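Local coordinates for protein triabin (Triatoma pallidipennis, PDB 1AVG) that inhibits thrombin by forming a non-covalent one-to-one complex with it, inhibiting fibrin formation and thrombin-induced platelet aggregation while only minimally suppressing amidolytic activity, at residues S87-I99 against A107-P119. Numbering follows the deposited sequence.
Sequences SDNTEFEADFTFI and ALVCRSITFTSQP
The carbonyl oxygen Glu93 O takes the backbone N-H of Thr114 at 2.8 Å from N to O, with an N-H...O angle of 153°, and the return bond runs from Glu93 N to Thr114 O. Such paired bonds recur at Asp95 with Ser112 and at Thr97 with Cys110, and Ile99 N closes the series on Leu108 O. The result is an antiparallel beta hairpin within the lipocalin-like barrel of the calycin superfamily, strand 92-101 lying between strands 80-86 and 106-115. On the face carrying the aromatic residues, the side chains of Phe92 and Phe115 run side by side, their rings oblique with centroids 5.0 Å apart. A chi1 of 66° turns the Phe92 side chain so that CG comes over one face of the Phe115 ring while CD1 touches Ile113 CG2. Further along, Arg111 CD reaches the edge of the Phe96 ring at CE1, with ring and guanidinium nearly coplanar (8°); the guanidinium itself pairs with Glu55. Val109 CG2 packs beside Phe98 CD2. The other face is more polar: Asp95 OD1 and Ser112 OG bond outward to Ser81 and Asp122, and Cys110 is disulfide-linked to Cys6.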
ATOM      1  N   SER C  87     -19.443 -11.113  32.669  1.00 24.21           N
ATOM      2  CA  SER C  87     -20.767 -11.421  33.214  1.00 28.08           C
ATOM      3  C   SER C  87     -20.899 -12.896  33.527  1.00 30.46           C
ATOM      4  O   SER C  87     -21.678 -13.287  34.393  1.00 34.82           O
ATOM      5  CB  SER C  87     -21.845 -11.051  32.207  1.00 27.60           C
ATOM      6  OG  SER C  87     -21.540  -9.821  31.587  1.00 37.59           O
ATOM      7  N   ASP C  88     -20.183 -13.704  32.754  1.00 30.30           N
ATOM      8  CA  ASP C  88     -20.170 -15.149  32.913  1.00 33.46           C
ATOM      9  C   ASP C  88     -18.943 -15.562  33.728  1.00 37.67           C
ATOM     10  O   ASP C  88     -18.697 -16.748  33.939  1.00 39.96           O
ATOM     11  CB  ASP C  88     -20.171 -15.838  31.535  1.00 35.74           C
ATOM     12  CG  ASP C  88     -18.972 -15.449  30.664  1.00 32.76           C
ATOM     13  OD1 ASP C  88     -18.285 -14.455  30.962  1.00 30.39           O
ATOM     14  OD2 ASP C  88     -18.711 -16.143  29.663  1.00 27.41           O
ATOM     15  N   ASN C  89     -18.188 -14.562  34.185  1.00 39.19           N
ATOM     16  CA  ASN C  89     -16.974 -14.745  34.982  1.00 37.35           C
ATOM     17  C   ASN C  89     -15.912 -15.533  34.230  1.00 35.83           C
ATOM     18  O   ASN C  89     -15.372 -16.505  34.760  1.00 33.88           O
ATOM     19  CB  ASN C  89     -17.309 -15.447  36.297  1.00 40.37           C
ATOM     20  CG  ASN C  89     -18.543 -14.874  36.958  1.00 46.19           C
ATOM     21  OD1 ASN C  89     -18.560 -13.716  37.373  1.00 52.77           O
ATOM     22  ND2 ASN C  89     -19.598 -15.673  37.027  1.00 44.84           N
ATOM     23  N   THR C  90     -15.601 -15.100  33.009  1.00 35.67           N
ATOM     24  CA  THR C  90     -14.614 -15.784  32.182  1.00 40.34           C
ATOM     25  C   THR C  90     -13.168 -15.498  32.590  1.00 44.04           C
ATOM     26  O   THR C  90     -12.436 -16.413  32.990  1.00 49.55           O
ATOM     27  CB  THR C  90     -14.805 -15.462  30.674  1.00 40.78           C
ATOM     28  OG1 THR C  90     -16.096 -15.907  30.243  1.00 38.60           O
ATOM     29  CG2 THR C  90     -13.751 -16.158  29.830  1.00 44.95           C
ATOM     30  N   GLU C  91     -12.757 -14.239  32.467  1.00 42.10           N
ATOM     31  CA  GLU C  91     -11.395 -13.819  32.808  1.00 41.30           C
ATOM     32  C   GLU C  91     -10.276 -14.293  31.872  1.00 37.92           C
ATOM     33  O   GLU C  91     -10.189 -15.465  31.489  1.00 39.88           O
ATOM     34  CB  GLU C  91     -11.069 -14.175  34.258  1.00 46.76           C
ATOM     35  CG  GLU C  91     -12.057 -13.559  35.244  1.00 65.04           C
ATOM     36  CD  GLU C  91     -11.678 -13.753  36.703  1.00 72.55           C
ATOM     37  OE1 GLU C  91     -10.648 -14.414  36.983  1.00 76.80           O
ATOM     38  OE2 GLU C  91     -12.420 -13.232  37.570  1.00 74.94           O
ATOM     39  N   PHE C  92      -9.421 -13.347  31.509  1.00 34.10           N
ATOM     40  CA  PHE C  92      -8.285 -13.582  30.626  1.00 28.77           C
ATOM     41  C   PHE C  92      -7.452 -12.312  30.662  1.00 27.81           C
ATOM     42  O   PHE C  92      -7.938 -11.256  31.064  1.00 26.80           O
ATOM     43  CB  PHE C  92      -8.761 -13.830  29.184  1.00 28.82           C
ATOM     44  CG  PHE C  92      -9.421 -12.629  28.533  1.00 20.67           C
ATOM     45  CD1 PHE C  92      -8.660 -11.660  27.886  1.00 24.90           C
ATOM     46  CD2 PHE C  92     -10.798 -12.458  28.592  1.00 22.64           C
ATOM     47  CE1 PHE C  92      -9.258 -10.538  27.314  1.00 26.18           C
ATOM     48  CE2 PHE C  92     -11.407 -11.336  28.020  1.00 23.28           C
ATOM     49  CZ  PHE C  92     -10.634 -10.377  27.383  1.00 21.30           C
ATOM     50  N   GLU C  93      -6.197 -12.404  30.262  1.00 29.61           N
ATOM     51  CA  GLU C  93      -5.367 -11.215  30.231  1.00 32.17           C
ATOM     52  C   GLU C  93      -5.188 -10.801  28.777  1.00 29.03           C
ATOM     53  O   GLU C  93      -5.143 -11.646  27.871  1.00 24.47           O
ATOM     54  CB  GLU C  93      -4.002 -11.463  30.875  1.00 40.72           C
ATOM     55  CG  GLU C  93      -3.143 -10.195  30.960  1.00 55.10           C
ATOM     56  CD  GLU C  93      -1.660 -10.468  31.191  1.00 63.63           C
ATOM     57  OE1 GLU C  93      -1.060 -11.247  30.415  1.00 67.97           O
ATOM     58  OE2 GLU C  93      -1.088  -9.875  32.133  1.00 67.51           O
ATOM     59  N   ALA C  94      -5.125  -9.495  28.563  1.00 25.70           N
ATOM     60  CA  ALA C  94      -4.934  -8.936  27.238  1.00 30.03           C
ATOM     61  C   ALA C  94      -3.794  -7.930  27.317  1.00 30.22           C
ATOM     62  O   ALA C  94      -3.803  -7.037  28.169  1.00 28.05           O
ATOM     63  CB  ALA C  94      -6.212  -8.251  26.761  1.00 31.91           C
ATOM     64  N   ASP C  95      -2.778  -8.133  26.485  1.00 29.31           N
ATOM     65  CA  ASP C  95      -1.627  -7.237  26.438  1.00 28.87           C
ATOM     66  C   ASP C  95      -1.642  -6.548  25.083  1.00 26.63           C
ATOM     67  O   ASP C  95      -1.905  -7.202  24.072  1.00 30.10           O
ATOM     68  CB  ASP C  95      -0.328  -8.029  26.617  1.00 27.45           C
ATOM     69  CG  ASP C  95      -0.307  -8.837  27.911  1.00 28.83           C
ATOM     70  OD1 ASP C  95      -0.900  -8.385  28.908  1.00 30.26           O
ATOM     71  OD2 ASP C  95       0.296  -9.928  27.938  1.00 31.41           O
ATOM     72  N   PHE C  96      -1.456  -5.229  25.072  1.00 25.41           N
ATOM     73  CA  PHE C  96      -1.442  -4.453  23.827  1.00 26.37           C
ATOM     74  C   PHE C  96      -0.070  -3.851  23.527  1.00 26.43           C
ATOM     75  O   PHE C  96       0.508  -3.170  24.381  1.00 23.55           O
ATOM     76  CB  PHE C  96      -2.412  -3.273  23.900  1.00 31.80           C
ATOM     77  CG  PHE C  96      -3.839  -3.647  24.137  1.00 39.33           C
ATOM     78  CD1 PHE C  96      -4.359  -4.844  23.662  1.00 42.28           C
ATOM     79  CD2 PHE C  96      -4.678  -2.773  24.825  1.00 42.89           C
ATOM     80  CE1 PHE C  96      -5.696  -5.164  23.869  1.00 46.47           C
ATOM     81  CE2 PHE C  96      -6.012  -3.080  25.038  1.00 43.09           C
ATOM     82  CZ  PHE C  96      -6.525  -4.280  24.559  1.00 45.97           C
ATOM     83  N   THR C  97       0.450  -4.108  22.330  1.00 27.41           N
ATOM     84  CA  THR C  97       1.725  -3.534  21.884  1.00 25.00           C
ATOM     85  C   THR C  97       1.301  -2.649  20.719  1.00 24.85           C
ATOM     86  O   THR C  97       0.927  -3.150  19.655  1.00 28.77           O
ATOM     87  CB  THR C  97       2.705  -4.609  21.367  1.00 24.81           C
ATOM     88  OG1 THR C  97       3.042  -5.512  22.426  1.00 28.91           O
ATOM     89  CG2 THR C  97       3.978  -3.964  20.844  1.00 24.61           C
ATOM     90  N   PHE C  98       1.270  -1.344  20.940  1.00 17.94           N
ATOM     91  CA  PHE C  98       0.838  -0.445  19.889  1.00 15.32           C
ATOM     92  C   PHE C  98       1.915  -0.252  18.843  1.00 19.79           C
ATOM     93  O   PHE C  98       3.010   0.200  19.156  1.00 26.35           O
ATOM     94  CB  PHE C  98       0.395   0.879  20.492  1.00 12.79           C
ATOM     95  CG  PHE C  98      -0.784   0.748  21.417  1.00 18.18           C
ATOM     96  CD1 PHE C  98      -0.603   0.438  22.763  1.00 21.94           C
ATOM     97  CD2 PHE C  98      -2.081   0.889  20.936  1.00 16.20           C
ATOM     98  CE1 PHE C  98      -1.696   0.263  23.619  1.00 18.63           C
ATOM     99  CE2 PHE C  98      -3.178   0.717  21.782  1.00 23.15           C
ATOM    100  CZ  PHE C  98      -2.982   0.400  23.129  1.00 17.36           C
ATOM    101  N   ILE C  99       1.594  -0.607  17.602  1.00 22.49           N
ATOM    102  CA  ILE C  99       2.520  -0.498  16.468  1.00 22.87           C
ATOM    103  C   ILE C  99       2.434   0.879  15.772  1.00 19.48           C
ATOM    104  O   ILE C  99       3.433   1.588  15.641  1.00 16.34           O
ATOM    105  CB  ILE C  99       2.225  -1.597  15.388  1.00 22.28           C
ATOM    106  CG1 ILE C  99       1.924  -2.958  16.034  1.00 20.67           C
ATOM    107  CG2 ILE C  99       3.383  -1.715  14.415  1.00 24.04           C
ATOM    108  CD1 ILE C  99       3.060  -3.573  16.806  1.00 21.61           C
ATOM    109  N   ALA C 107      -5.884   2.206  14.488  1.00 16.76           N
ATOM    110  CA  ALA C 107      -4.667   1.826  15.188  1.00 13.47           C
ATOM    111  C   ALA C 107      -4.350   0.368  14.966  1.00 13.16           C
ATOM    112  O   ALA C 107      -5.219  -0.486  15.133  1.00 14.77           O
ATOM    113  CB  ALA C 107      -4.827   2.089  16.673  1.00 17.51           C
ATOM    114  N   LEU C 108      -3.116   0.094  14.554  1.00 11.33           N
ATOM    115  CA  LEU C 108      -2.647  -1.267  14.331  1.00 13.50           C
ATOM    116  C   LEU C 108      -2.053  -1.638  15.688  1.00 17.68           C
ATOM    117  O   LEU C 108      -1.311  -0.847  16.269  1.00 20.92           O
ATOM    118  CB  LEU C 108      -1.584  -1.273  13.231  1.00 10.09           C
ATOM    119  CG  LEU C 108      -1.189  -2.571  12.508  1.00 12.57           C
ATOM    120  CD1 LEU C 108       0.292  -2.847  12.699  1.00  8.96           C
ATOM    121  CD2 LEU C 108      -2.032  -3.765  12.949  1.00 12.73           C
ATOM    122  N   VAL C 109      -2.385  -2.817  16.204  1.00 18.35           N
ATOM    123  CA  VAL C 109      -1.929  -3.243  17.529  1.00 17.62           C
ATOM    124  C   VAL C 109      -1.681  -4.755  17.588  1.00 18.92           C
ATOM    125  O   VAL C 109      -2.387  -5.529  16.951  1.00 22.12           O
ATOM    126  CB  VAL C 109      -3.025  -2.873  18.610  1.00 15.27           C
ATOM    127  CG1 VAL C 109      -2.695  -3.465  19.958  1.00 19.89           C
ATOM    128  CG2 VAL C 109      -3.172  -1.367  18.741  1.00 11.53           C
ATOM    129  N   CYS C 110      -0.648  -5.175  18.310  1.00 18.15           N
ATOM    130  CA  CYS C 110      -0.391  -6.602  18.454  1.00 17.81           C
ATOM    131  C   CYS C 110      -0.979  -6.957  19.812  1.00 20.25           C
ATOM    132  O   CYS C 110      -0.640  -6.330  20.811  1.00 19.71           O
ATOM    133  CB  CYS C 110       1.100  -6.906  18.421  1.00 16.67           C
ATOM    134  SG  CYS C 110       1.468  -8.662  18.114  1.00 22.68           S
ATOM    135  N   ARG C 111      -1.902  -7.912  19.831  1.00 24.41           N
ATOM    136  CA  ARG C 111      -2.576  -8.327  21.051  1.00 19.73           C
ATOM    137  C   ARG C 111      -2.307  -9.764  21.467  1.00 23.94           C
ATOM    138  O   ARG C 111      -2.303 -10.679  20.641  1.00 25.76           O
ATOM    139  CB  ARG C 111      -4.068  -8.120  20.864  1.00 21.84           C
ATOM    140  CG  ARG C 111      -4.978  -8.609  21.974  1.00 25.21           C
ATOM    141  CD  ARG C 111      -6.228  -7.747  21.927  1.00 27.48           C
ATOM    142  NE  ARG C 111      -7.518  -8.431  22.033  1.00 26.12           N
ATOM    143  CZ  ARG C 111      -7.854  -9.553  21.411  1.00 21.72           C
ATOM    144  NH1 ARG C 111      -6.991 -10.194  20.633  1.00 23.47           N
ATOM    145  NH2 ARG C 111      -9.120  -9.943  21.431  1.00 18.18           N
ATOM    146  N   SER C 112      -2.041  -9.944  22.751  1.00 24.18           N
ATOM    147  CA  SER C 112      -1.816 -11.264  23.303  1.00 27.05           C
ATOM    148  C   SER C 112      -2.937 -11.508  24.287  1.00 28.60           C
ATOM    149  O   SER C 112      -3.092 -10.751  25.251  1.00 29.87           O
ATOM    150  CB  SER C 112      -0.480 -11.331  24.031  1.00 26.50           C
ATOM    151  OG  SER C 112       0.578 -11.155  23.118  1.00 39.66           O
ATOM    152  N   ILE C 113      -3.787 -12.480  23.983  1.00 29.71           N
ATOM    153  CA  ILE C 113      -4.882 -12.805  24.882  1.00 33.89           C
ATOM    154  C   ILE C 113      -4.458 -14.102  25.534  1.00 36.15           C
ATOM    155  O   ILE C 113      -3.893 -14.991  24.880  1.00 33.35           O
ATOM    156  CB  ILE C 113      -6.269 -13.009  24.172  1.00 33.93           C
ATOM    157  CG1 ILE C 113      -6.256 -12.493  22.735  1.00 40.48           C
ATOM    158  CG2 ILE C 113      -7.358 -12.262  24.926  1.00 26.81           C
ATOM    159  CD1 ILE C 113      -5.890 -13.536  21.696  1.00 43.67           C
ATOM    160  N   THR C 114      -4.679 -14.181  26.834  1.00 38.61           N
ATOM    161  CA  THR C 114      -4.326 -15.367  27.589  1.00 43.58           C
ATOM    162  C   THR C 114      -5.510 -15.765  28.469  1.00 48.05           C
ATOM    163  O   THR C 114      -5.694 -15.236  29.573  1.00 49.31           O
ATOM    164  CB  THR C 114      -3.090 -15.098  28.463  1.00 39.10           C
ATOM    165  OG1 THR C 114      -2.046 -14.535  27.657  1.00 35.93           O
ATOM    166  CG2 THR C 114      -2.601 -16.381  29.086  1.00 36.74           C
ATOM    167  N   PHE C 115      -6.361 -16.637  27.944  1.00 50.07           N
ATOM    168  CA  PHE C 115      -7.514 -17.094  28.703  1.00 51.66           C
ATOM    169  C   PHE C 115      -6.995 -18.026  29.771  1.00 58.99           C
ATOM    170  O   PHE C 115      -5.975 -18.691  29.570  1.00 60.69           O
ATOM    171  CB  PHE C 115      -8.507 -17.819  27.798  1.00 41.44           C
ATOM    172  CG  PHE C 115      -9.140 -16.929  26.779  1.00 31.94           C
ATOM    173  CD1 PHE C 115      -8.502 -16.674  25.569  1.00 32.06           C
ATOM    174  CD2 PHE C 115     -10.356 -16.313  27.039  1.00 27.41           C
ATOM    175  CE1 PHE C 115      -9.063 -15.815  24.632  1.00 33.53           C
ATOM    176  CE2 PHE C 115     -10.926 -15.455  26.113  1.00 33.00           C
ATOM    177  CZ  PHE C 115     -10.277 -15.202  24.903  1.00 35.00           C
ATOM    178  N   THR C 116      -7.669 -18.043  30.916  1.00 65.90           N
ATOM    179  CA  THR C 116      -7.276 -18.901  32.030  1.00 69.81           C
ATOM    180  C   THR C 116      -7.144 -20.351  31.555  1.00 75.08           C
ATOM    181  O   THR C 116      -6.330 -21.124  32.074  1.00 74.96           O
ATOM    182  CB  THR C 116      -8.306 -18.797  33.169  1.00 68.29           C
ATOM    183  OG1 THR C 116      -9.632 -18.819  32.619  1.00 71.76           O
ATOM    184  CG2 THR C 116      -8.108 -17.498  33.944  1.00 65.15           C
ATOM    185  N   SER C 117      -7.927 -20.677  30.526  1.00 79.76           N
ATOM    186  CA  SER C 117      -7.956 -21.997  29.909  1.00 83.01           C
ATOM    187  C   SER C 117      -6.694 -22.260  29.071  1.00 83.77           C
ATOM    188  O   SER C 117      -5.674 -22.706  29.603  1.00 83.62           O
ATOM    189  CB  SER C 117      -9.214 -22.114  29.037  1.00 84.86           C
ATOM    190  OG  SER C 117     -10.334 -21.517  29.676  1.00 85.07           O
ATOM    191  N   GLN C 118      -6.778 -22.015  27.762  1.00 82.56           N
ATOM    192  CA  GLN C 118      -5.644 -22.217  26.862  1.00 82.55           C
ATOM    193  C   GLN C 118      -4.914 -20.886  26.706  1.00 84.05           C
ATOM    194  O   GLN C 118      -5.434 -19.952  26.087  1.00 89.43           O
ATOM    195  N   PRO C 119      -3.718 -20.769  27.303  1.00 80.32           N
ATOM    196  CA  PRO C 119      -2.906 -19.552  27.248  1.00 78.41           C
ATOM    197  C   PRO C 119      -2.117 -19.313  25.955  1.00 76.54           C
ATOM    198  O   PRO C 119      -1.922 -20.225  25.148  1.00 75.55           O
ATOM    199  CB  PRO C 119      -1.975 -19.731  28.442  1.00 77.54           C
ATOM    200  CG  PRO C 119      -1.721 -21.190  28.420  1.00 81.16           C
ATOM    201  CD  PRO C 119      -3.099 -21.767  28.192  1.00 79.38           C
TER